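Local coordinates for protein beta-lactamase (Sphaerobacter thermophilus, PDB 4EWF) that probably hydrolyses the beta-lactam ring of beta-lactams to give substituted beta-amino acids, at residues P164-Y167 against A168-V171; R41-G44 against D45-F48; H93-D96 against G97-L100. All blocks are in the same frame, centred on the assembly; numbering follows the deposited sequence.

Contact 1 of 3, residues P164-Y167 against A168-V171; sequences PDDY and ALAV
Leu-169 lies back against Asp-165 O, one helical turn earlier. Its CG is anti to its own carbonyl carbon and beside the backbone N (chi1 -63°), which brings CG to 3.4 Å from Asp-165 O. Val-171 does the same with one branch. CG2 lies beside the backbone N and comes to 3.5 Å from Tyr-167 O, while CG1 is anti to the N and turns off that carbonyl. The two alanines touch with CB alone: Ala-168 CB is 3.6 Å from Pro-164 O, and Ala-170 CB is 3.5 Å from Tyr-167 O. Four main-chain hydrogen bonds join the turns. Ala-168 N gives the shortest, 2.9 Å to Pro-164 O, and it arrives nearly along the C=O axis (165°). Leu-169 N to Asp-165 O, Ala-170 N to Asp-166 O and Val-171 N to Tyr-167 O come in more obliquely.

The acidic side chains find their partners outside these turns. Asp-165 OD1 pairs with Arg-41 NH1 in a salt bridge modelled very short, and with Thr-31 OG1 in a hydrogen bond. Asp-166 OD2 is held by Ser-142 OG and the backbone N of Asp-141. Both negative groups sit in the first turn, where they would probably interact well with the helix dipole. The Tyr-167 side chain packs on Val-54, Met-139 and Val-227. Val-171 meets Val-227, Phe-229 and Val-238. The main-chain bonds follow the i to i+4 pattern of an alpha helix, here the start of helix 164-175 lying on the antiparallel sheet of the class A beta-lactamase fold.

Contact 2 of 3, residues R41-G44 against D45-F48; sequences RHNG and DRRF
Asn-43 and Arg-46 meet through backbone, side chains and a water. The backbone hydrogen bond runs from Arg-46 N to Asn-43 O, 3.2 Å. The donor stands above the carbonyl plane, 69° out of it, so it does not use a lone pair in that plane.

The water bond is the polar link between the side-chain ends. The water donates to Asn-43 OD1 at 2.6 Å and accepts from Arg-46 NH2 at 3.0 Å. It lies in the plane of the guanidinium group, at its edge. The other amide atom, Asn-43 ND2, is bonded to Val-28 O, which, with the water on OD1, would help fix the rotation of the amide.

These residues are the ends of a type I beta turn. Gly-44 and Asp-45 fill its middle, and the turn leads the chain off edge strand 39-42 toward strand 48-49.

Packing adds the rest. Arg-46 CG is anti to the backbone N (chi1 177°) and the chain is extended as far as NE, so it runs alongside Asn-43 and points the same way. Asn-43 CB is 3.9 Å from Arg-46 CB, and Asn-43 CG is 4.0 Å from Arg-46 CD. The amide and guanidinium planes are 56° apart. Asn-43 O also lies at the edge of the Phe-48 ring, in its plane, 4.0 Å from CE2. The Phe-48 side chain touches Pro-164 of helix 164-175 and Thr-27 of strand 27-33.

Contact 3 of 3, residues H93-D96 against G97-L100; sequences HLHD and GLEL. With SO4 (sulfate ion), chain F.
A type II beta turn from His-95 to Leu-98 brings the chain into strand 99-101, which pairs with strand 76-78 in a small two-stranded antiparallel sheet. The turn is closed by Leu-98 N, which donates to His-95 O at 3.1 Å. Gly-97 takes the third position with a positive phi (106°), the place where type II turns favour glycine.

The side chains of the end residues meet at about a right angle. Leu-98 CB sits over one face of the His-95 ring, offset toward its rim, 4.2 Å from the centroid in a CH-pi contact. Leu-98 CD1 reaches His-95 CE1 at 3.5 Å. Leu-98 CD2 lies 3.7 Å from Leu-94 CD1. With CG anti to the backbone N (chi1 -178°), the two methyls reach His-95 and Leu-94. Asp-96 OD1 forms a salt bridge with Lys-84 NZ, which also hydrogen-bonds to Leu-94 O.

A sulfate, probably from the crystallisation liquor, sits at the edge of the His-93 ring, its S in the ring plane. Its O2 accepts from His-93 ND1 at a modelled 2.4 Å, a length too short to be trusted closely.

Along the chain the order is contact 2, contact 3, contact 1. Contacts 1 and 2 are neighbours, with centres 11 Å apart. Residues 41-42 end strand 39-42 at the edge of the five-stranded sheet, residues 43-46 turn away from it, and helix 164-175 packs on that sheet. A probable hydrogen bond of 2.8 Å between Asp-165 N and Gly-44 O, and packing of Pro-164 CD on Gly-44 O, tie the turn to the helix start. Contact 3 lies on the other side of the chain's centre. Its centre is about 34 Å from the centre of contact 1 and about 40 Å from that of contact 2. The small sheet of strands 76-78 and 99-101 therefore lies far from strand 39-42.

Contact 1 of 3, residues P164-Y167 against A168-V171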
ATOM      1  N   PRO A 164       1.359  -8.210   7.075  1.00 19.23           N
ATOM      2  CA  PRO A 164       2.320  -8.125   5.966  1.00 18.08           C
ATOM      3  C   PRO A 164       2.091  -9.275   4.964  1.00 21.91           C
ATOM      4  O   PRO A 164       2.094  -9.027   3.754  1.00 18.64           O
ATOM      5  CB  PRO A 164       3.688  -8.255   6.672  1.00 18.32           C
ATOM      6  CG  PRO A 164       3.428  -7.831   8.114  1.00 21.06           C
ATOM      7  CD  PRO A 164       2.013  -8.321   8.396  1.00 14.98           C
ATOM      8  N   ASP A 165       1.868 -10.498   5.457  1.00 17.19           N
ATOM      9  CA  ASP A 165       1.579 -11.638   4.576  1.00 15.90           C
ATOM     10  C   ASP A 165       0.438 -11.341   3.601  1.00 21.64           C
ATOM     11  O   ASP A 165       0.542 -11.622   2.398  1.00 21.87           O
ATOM     12  CB  ASP A 165       1.172 -12.888   5.379  1.00 19.90           C
ATOM     13  CG  ASP A 165       2.363 -13.611   5.998  1.00 27.01           C
ATOM     14  OD1 ASP A 165       3.528 -13.268   5.686  1.00 25.66           O
ATOM     15  OD2 ASP A 165       2.122 -14.525   6.810  1.00 24.12           O
ATOM     16  N   ASP A 166      -0.667 -10.826   4.133  1.00 19.14           N
ATOM     17  CA  ASP A 166      -1.836 -10.537   3.308  1.00 24.04           C
ATOM     18  C   ASP A 166      -1.538  -9.485   2.239  1.00 25.04           C
ATOM     19  O   ASP A 166      -1.972  -9.611   1.098  1.00 19.58           O
ATOM     20  CB  ASP A 166      -3.001 -10.047   4.176  1.00 18.87           C
ATOM     21  CG  ASP A 166      -3.713 -11.188   4.908  1.00 27.95           C
ATOM     22  OD1 ASP A 166      -3.251 -12.353   4.803  1.00 22.28           O
ATOM     23  OD2 ASP A 166      -4.719 -10.914   5.607  1.00 22.67           O
ATOM     24  N   TYR A 167      -0.814  -8.437   2.611  1.00 19.79           N
ATOM     25  CA  TYR A 167      -0.551  -7.360   1.660  1.00 22.04           C
ATOM     26  C   TYR A 167       0.486  -7.739   0.607  1.00 23.03           C
ATOM     27  O   TYR A 167       0.464  -7.221  -0.510  1.00 23.69           O
ATOM     28  CB  TYR A 167      -0.273  -6.020   2.381  1.00 17.12           C
ATOM     29  CG  TYR A 167      -1.606  -5.366   2.656  1.00 21.29           C
ATOM     30  CD1 TYR A 167      -2.096  -4.390   1.810  1.00 20.88           C
ATOM     31  CD2 TYR A 167      -2.427  -5.817   3.694  1.00 19.64           C
ATOM     32  CE1 TYR A 167      -3.337  -3.817   2.005  1.00 22.36           C
ATOM     33  CE2 TYR A 167      -3.695  -5.255   3.899  1.00 21.86           C
ATOM     34  CZ  TYR A 167      -4.139  -4.253   3.037  1.00 24.86           C
ATOM     35  OH  TYR A 167      -5.374  -3.659   3.202  1.00 21.97           O
ATOM     36  N   ALA A 168       1.357  -8.689   0.937  1.00 20.71           N
ATOM     37  CA  ALA A 168       2.245  -9.232  -0.076  1.00 21.36           C
ATOM     38  C   ALA A 168       1.422 -10.029  -1.107  1.00 26.07           C
ATOM     39  O   ALA A 168       1.654  -9.914  -2.311  1.00 22.22           O
ATOM     40  CB  ALA A 168       3.349 -10.088   0.556  1.00 19.86           C
ATOM     41  N   LEU A 169       0.436 -10.803  -0.648  1.00 23.15           N
ATOM     42  CA  LEU A 169      -0.429 -11.514  -1.597  1.00 21.48           C
ATOM     43  C   LEU A 169      -1.110 -10.528  -2.538  1.00 20.59           C
ATOM     44  O   LEU A 169      -1.267 -10.797  -3.729  1.00 26.80           O
ATOM     45  CB  LEU A 169      -1.506 -12.337  -0.883  1.00 23.19           C
ATOM     46  CG  LEU A 169      -1.034 -13.475   0.009  1.00 23.88           C
ATOM     47  CD1 LEU A 169      -2.215 -14.069   0.785  1.00 29.99           C
ATOM     48  CD2 LEU A 169      -0.309 -14.550  -0.830  1.00 28.07           C
ATOM     49  N   ALA A 170      -1.529  -9.392  -1.998  1.00 20.20           N
ATOM     50  CA  ALA A 170      -2.241  -8.399  -2.801  1.00 23.85           C
ATOM     51  C   ALA A 170      -1.366  -7.891  -3.936  1.00 24.89           C
ATOM     52  O   ALA A 170      -1.804  -7.806  -5.082  1.00 20.22           O
ATOM     53  CB  ALA A 170      -2.716  -7.225  -1.925  1.00 19.73           C
ATOM     54  N   VAL A 171      -0.132  -7.525  -3.611  1.00 20.72           N
ATOM     55  CA  VAL A 171       0.790  -7.040  -4.637  1.00 22.41           C
ATOM     56  C   VAL A 171       1.106  -8.147  -5.636  1.00 24.31           C
ATOM     57  O   VAL A 171       1.183  -7.899  -6.836  1.00 27.44           O
ATOM     58  CB  VAL A 171       2.112  -6.503  -4.016  1.00 27.05           C
ATOM     59  CG1 VAL A 171       3.109  -6.098  -5.105  1.00 23.31           C
ATOM     60  CG2 VAL A 171       1.830  -5.334  -3.076  1.00 25.48           C
TER

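Contact 2 of 3, residues R41-G44 against D45-F48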
ATOM      1  N   ARG A  41      10.124 -13.390   6.061  1.00 18.92           N
ATOM      2  CA  ARG A  41       8.991 -13.060   6.917  1.00 22.38           C
ATOM      3  C   ARG A  41       9.481 -12.732   8.325  1.00 25.93           C
ATOM      4  O   ARG A  41      10.271 -13.478   8.920  1.00 21.02           O
ATOM      5  CB  ARG A  41       7.994 -14.234   6.997  1.00 26.45           C
ATOM      6  CG  ARG A  41       7.267 -14.551   5.702  1.00 32.13           C
ATOM      7  CD  ARG A  41       6.101 -15.545   5.911  1.00 31.11           C
ATOM      8  NE  ARG A  41       5.811 -16.268   4.672  1.00 45.79           N
ATOM      9  CZ  ARG A  41       4.918 -15.876   3.768  1.00 51.63           C
ATOM     10  NH1 ARG A  41       4.207 -14.778   3.967  1.00 50.97           N
ATOM     11  NH2 ARG A  41       4.726 -16.587   2.668  1.00 60.36           N
ATOM     12  N   HIS A  42       9.007 -11.610   8.846  1.00 20.29           N
ATOM     13  CA  HIS A  42       9.190 -11.256  10.242  1.00 23.75           C
ATOM     14  C   HIS A  42       7.851 -10.722  10.728  1.00 24.70           C
ATOM     15  O   HIS A  42       7.361  -9.699  10.214  1.00 19.85           O
ATOM     16  CB  HIS A  42      10.268 -10.177  10.382  1.00 20.56           C
ATOM     17  CG  HIS A  42      10.432  -9.670  11.778  1.00 26.57           C
ATOM     18  ND1 HIS A  42      11.256 -10.282  12.699  1.00 26.50           N
ATOM     19  CD2 HIS A  42       9.872  -8.611  12.412  1.00 20.02           C
ATOM     20  CE1 HIS A  42      11.200  -9.617  13.840  1.00 25.81           C
ATOM     21  NE2 HIS A  42      10.362  -8.605  13.694  1.00 24.86           N
ATOM     22  N   ASN A  43       7.245 -11.414  11.692  1.00 17.17           N
ATOM     23  CA  ASN A  43       5.892 -11.054  12.161  1.00 19.47           C
ATOM     24  C   ASN A  43       4.944 -10.983  10.972  1.00 21.91           C
ATOM     25  O   ASN A  43       4.096 -10.084  10.873  1.00 18.19           O
ATOM     26  CB  ASN A  43       5.906  -9.702  12.881  1.00 19.94           C
ATOM     27  CG  ASN A  43       6.510  -9.779  14.262  1.00 23.22           C
ATOM     28  OD1 ASN A  43       6.427 -10.807  14.919  1.00 19.66           O
ATOM     29  ND2 ASN A  43       7.113  -8.680  14.716  1.00 19.77           N
ATOM     30  N   GLY A  44       5.118 -11.922  10.050  1.00 24.48           N
ATOM     31  CA  GLY A  44       4.409 -11.883   8.788  1.00 24.93           C
ATOM     32  C   GLY A  44       2.918 -12.003   8.946  1.00 23.93           C
ATOM     33  O   GLY A  44       2.173 -11.472   8.113  1.00 18.30           O
ATOM     34  N   ASP A  45       2.485 -12.704  10.002  1.00 18.08           N
ATOM     35  CA  ASP A  45       1.057 -12.931  10.239  1.00 21.31           C
ATOM     36  C   ASP A  45       0.514 -12.114  11.416  1.00 21.54           C
ATOM     37  O   ASP A  45      -0.596 -12.366  11.913  1.00 20.26           O
ATOM     38  CB  ASP A  45       0.759 -14.424  10.435  1.00 24.06           C
ATOM     39  CG  ASP A  45       1.415 -15.001  11.679  1.00 34.59           C
ATOM     40  OD1 ASP A  45       2.192 -14.294  12.356  1.00 34.37           O
ATOM     41  OD2 ASP A  45       1.151 -16.187  11.972  1.00 39.68           O
ATOM     42  N   ARG A  46       1.307 -11.152  11.878  1.00 19.27           N
ATOM     43  CA  ARG A  46       0.903 -10.305  13.012  1.00 18.46           C
ATOM     44  C   ARG A  46      -0.037  -9.206  12.507  1.00 19.41           C
ATOM     45  O   ARG A  46       0.134  -8.711  11.404  1.00 16.10           O
ATOM     46  CB  ARG A  46       2.139  -9.673  13.681  1.00 16.74           C
ATOM     47  CG  ARG A  46       1.793  -8.714  14.833  1.00 16.28           C
ATOM     48  CD  ARG A  46       3.006  -8.419  15.731  1.00 21.29           C
ATOM     49  NE  ARG A  46       2.705  -7.390  16.728  1.00 22.72           N
ATOM     50  CZ  ARG A  46       3.341  -7.245  17.891  1.00 19.52           C
ATOM     51  NH1 ARG A  46       3.006  -6.255  18.713  1.00 22.28           N
ATOM     52  NH2 ARG A  46       4.317  -8.075  18.229  1.00 20.31           N
ATOM     53  N   ARG A  47      -1.035  -8.842  13.309  1.00 18.02           N
ATOM     54  CA  ARG A  47      -2.019  -7.840  12.914  1.00 17.25           C
ATOM     55  C   ARG A  47      -1.558  -6.412  13.233  1.00 18.87           C
ATOM     56  O   ARG A  47      -1.221  -6.112  14.375  1.00 18.76           O
ATOM     57  CB  ARG A  47      -3.350  -8.122  13.618  1.00 18.05           C
ATOM     58  CG  ARG A  47      -3.923  -9.503  13.318  1.00 21.72           C
ATOM     59  CD  ARG A  47      -4.999  -9.918  14.347  1.00 27.39           C
ATOM     60  NE  ARG A  47      -5.538 -11.248  14.071  1.00 27.42           N
ATOM     61  CZ  ARG A  47      -5.289 -12.337  14.796  1.00 34.38           C
ATOM     62  NH1 ARG A  47      -4.507 -12.279  15.884  1.00 27.11           N
ATOM     63  NH2 ARG A  47      -5.844 -13.495  14.446  1.00 36.43           N
ATOM     64  N   PHE A  48      -1.542  -5.553  12.211  1.00 18.41           N
ATOM     65  CA  PHE A  48      -1.192  -4.134  12.340  1.00 16.20           C
ATOM     66  C   PHE A  48      -2.373  -3.283  11.836  1.00 22.80           C
ATOM     67  O   PHE A  48      -3.179  -3.759  11.036  1.00 19.01           O
ATOM     68  CB  PHE A  48       0.006  -3.815  11.431  1.00 14.32           C
ATOM     69  CG  PHE A  48       1.282  -4.510  11.839  1.00 18.71           C
ATOM     70  CD1 PHE A  48       2.230  -3.843  12.600  1.00 21.95           C
ATOM     71  CD2 PHE A  48       1.512  -5.829  11.480  1.00 15.54           C
ATOM     72  CE1 PHE A  48       3.415  -4.475  12.993  1.00 19.96           C
ATOM     73  CE2 PHE A  48       2.699  -6.485  11.871  1.00 17.57           C
ATOM     74  CZ  PHE A  48       3.644  -5.799  12.629  1.00 18.49           C
TER
HETATM   75  O   HOH W   1       5.180 -10.791  17.245  0.48 21.54           O

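Contact 3 of 3, residues H93-D96 against G97-L100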
ATOM      1  N   HIS A  93     -10.170  20.714   0.715  1.00 24.55           N
ATOM      2  CA  HIS A  93     -10.025  22.168   0.663  1.00 27.03           C
ATOM      3  C   HIS A  93     -10.414  22.770  -0.686  1.00 23.53           C
ATOM      4  O   HIS A  93     -10.282  23.977  -0.885  1.00 25.60           O
ATOM      5  CB  HIS A  93      -8.586  22.578   0.992  1.00 25.46           C
ATOM      6  CG  HIS A  93      -8.152  22.200   2.371  1.00 25.03           C
ATOM      7  ND1 HIS A  93      -8.820  22.618   3.502  1.00 21.17           N
ATOM      8  CD2 HIS A  93      -7.113  21.446   2.804  1.00 23.74           C
ATOM      9  CE1 HIS A  93      -8.222  22.126   4.571  1.00 23.06           C
ATOM     10  NE2 HIS A  93      -7.179  21.415   4.177  1.00 22.74           N
ATOM     11  N   LEU A  94     -10.878  21.939  -1.613  1.00 20.93           N
ATOM     12  CA  LEU A  94     -11.264  22.434  -2.938  1.00 20.28           C
ATOM     13  C   LEU A  94     -12.748  22.756  -2.939  1.00 20.21           C
ATOM     14  O   LEU A  94     -13.486  22.278  -2.078  1.00 24.10           O
ATOM     15  CB  LEU A  94     -10.935  21.398  -4.013  1.00 22.43           C
ATOM     16  CG  LEU A  94      -9.444  21.066  -4.157  1.00 24.56           C
ATOM     17  CD1 LEU A  94      -9.249  20.128  -5.356  1.00 25.38           C
ATOM     18  CD2 LEU A  94      -8.609  22.337  -4.345  1.00 24.14           C
ATOM     19  N   HIS A  95     -13.202  23.534  -3.913  1.00 26.24           N
ATOM     20  CA  HIS A  95     -14.556  24.091  -3.845  1.00 28.50           C
ATOM     21  C   HIS A  95     -15.697  23.068  -3.975  1.00 29.61           C
ATOM     22  O   HIS A  95     -15.638  22.161  -4.804  1.00 22.19           O
ATOM     23  CB  HIS A  95     -14.730  25.211  -4.876  1.00 29.55           C
ATOM     24  CG  HIS A  95     -14.937  24.728  -6.281  1.00 30.57           C
ATOM     25  ND1 HIS A  95     -13.892  24.454  -7.139  1.00 28.99           N
ATOM     26  CD2 HIS A  95     -16.072  24.512  -6.989  1.00 34.77           C
ATOM     27  CE1 HIS A  95     -14.376  24.070  -8.309  1.00 31.70           C
ATOM     28  NE2 HIS A  95     -15.696  24.100  -8.245  1.00 32.41           N
ATOM     29  N   ASP A  96     -16.732  23.226  -3.147  1.00 30.95           N
ATOM     30  CA  ASP A  96     -17.942  22.414  -3.252  1.00 28.27           C
ATOM     31  C   ASP A  96     -18.491  22.507  -4.666  1.00 22.30           C
ATOM     32  O   ASP A  96     -18.683  23.603  -5.184  1.00 26.58           O
ATOM     33  CB  ASP A  96     -19.018  22.913  -2.271  1.00 35.32           C
ATOM     34  CG  ASP A  96     -18.633  22.712  -0.808  1.00 42.59           C
ATOM     35  OD1 ASP A  96     -17.844  21.786  -0.516  1.00 38.61           O
ATOM     36  OD2 ASP A  96     -19.123  23.486   0.056  1.00 44.70           O
ATOM     37  N   GLY A  97     -18.759  21.370  -5.301  1.00 27.59           N
ATOM     38  CA  GLY A  97     -19.297  21.393  -6.654  1.00 31.75           C
ATOM     39  C   GLY A  97     -18.269  20.994  -7.704  1.00 34.09           C
ATOM     40  O   GLY A  97     -18.593  20.830  -8.883  1.00 31.03           O
ATOM     41  N   LEU A  98     -17.018  20.842  -7.277  1.00 27.45           N
ATOM     42  CA  LEU A  98     -15.967  20.406  -8.185  1.00 28.37           C
ATOM     43  C   LEU A  98     -16.366  19.074  -8.818  1.00 30.57           C
ATOM     44  O   LEU A  98     -16.703  18.121  -8.121  1.00 27.07           O
ATOM     45  CB  LEU A  98     -14.658  20.227  -7.416  1.00 24.38           C
ATOM     46  CG  LEU A  98     -13.413  19.810  -8.207  1.00 28.62           C
ATOM     47  CD1 LEU A  98     -12.935  20.933  -9.099  1.00 35.85           C
ATOM     48  CD2 LEU A  98     -12.309  19.417  -7.236  1.00 27.54           C
ATOM     49  N   GLU A  99     -16.327  19.009 -10.140  1.00 28.49           N
ATOM     50  CA  GLU A  99     -16.712  17.795 -10.839  1.00 31.42           C
ATOM     51  C   GLU A  99     -15.490  16.974 -11.241  1.00 34.34           C
ATOM     52  O   GLU A  99     -14.653  17.429 -12.013  1.00 33.68           O
ATOM     53  CB  GLU A  99     -17.570  18.145 -12.057  1.00 39.90           C
ATOM     54  CG  GLU A  99     -18.279  16.965 -12.684  1.00 55.08           C
ATOM     55  CD  GLU A  99     -19.423  17.395 -13.597  1.00 67.60           C
ATOM     56  OE1 GLU A  99     -19.854  18.571 -13.516  1.00 67.74           O
ATOM     57  OE2 GLU A  99     -19.891  16.551 -14.391  1.00 75.99           O
ATOM     58  N   LEU A 100     -15.400  15.764 -10.694  1.00 23.40           N
ATOM     59  CA  LEU A 100     -14.280  14.860 -10.936  1.00 23.73           C
ATOM     60  C   LEU A 100     -14.740  13.643 -11.738  1.00 28.23           C
ATOM     61  O   LEU A 100     -15.934  13.481 -11.989  1.00 32.20           O
ATOM     62  CB  LEU A 100     -13.719  14.389  -9.590  1.00 28.63           C
ATOM     63  CG  LEU A 100     -13.256  15.568  -8.714  1.00 31.21           C
ATOM     64  CD1 LEU A 100     -13.529  15.326  -7.236  1.00 25.06           C
ATOM     65  CD2 LEU A 100     -11.790  15.877  -8.959  1.00 28.28           C
TER
HETATM   66  S   SO4 F 302     -11.433  25.030   4.001  1.00100.45           S
HETATM   67  O1  SO4 F 302     -12.767  24.501   4.282  1.00 96.04           O
HETATM   68  O2  SO4 F 302     -10.671  24.048   3.239  1.00100.89           O
HETATM   69  O3  SO4 F 302     -11.528  26.260   3.216  1.00103.21           O
HETATM   70  O4  SO4 F 302     -10.744  25.306   5.261  1.00102.24           O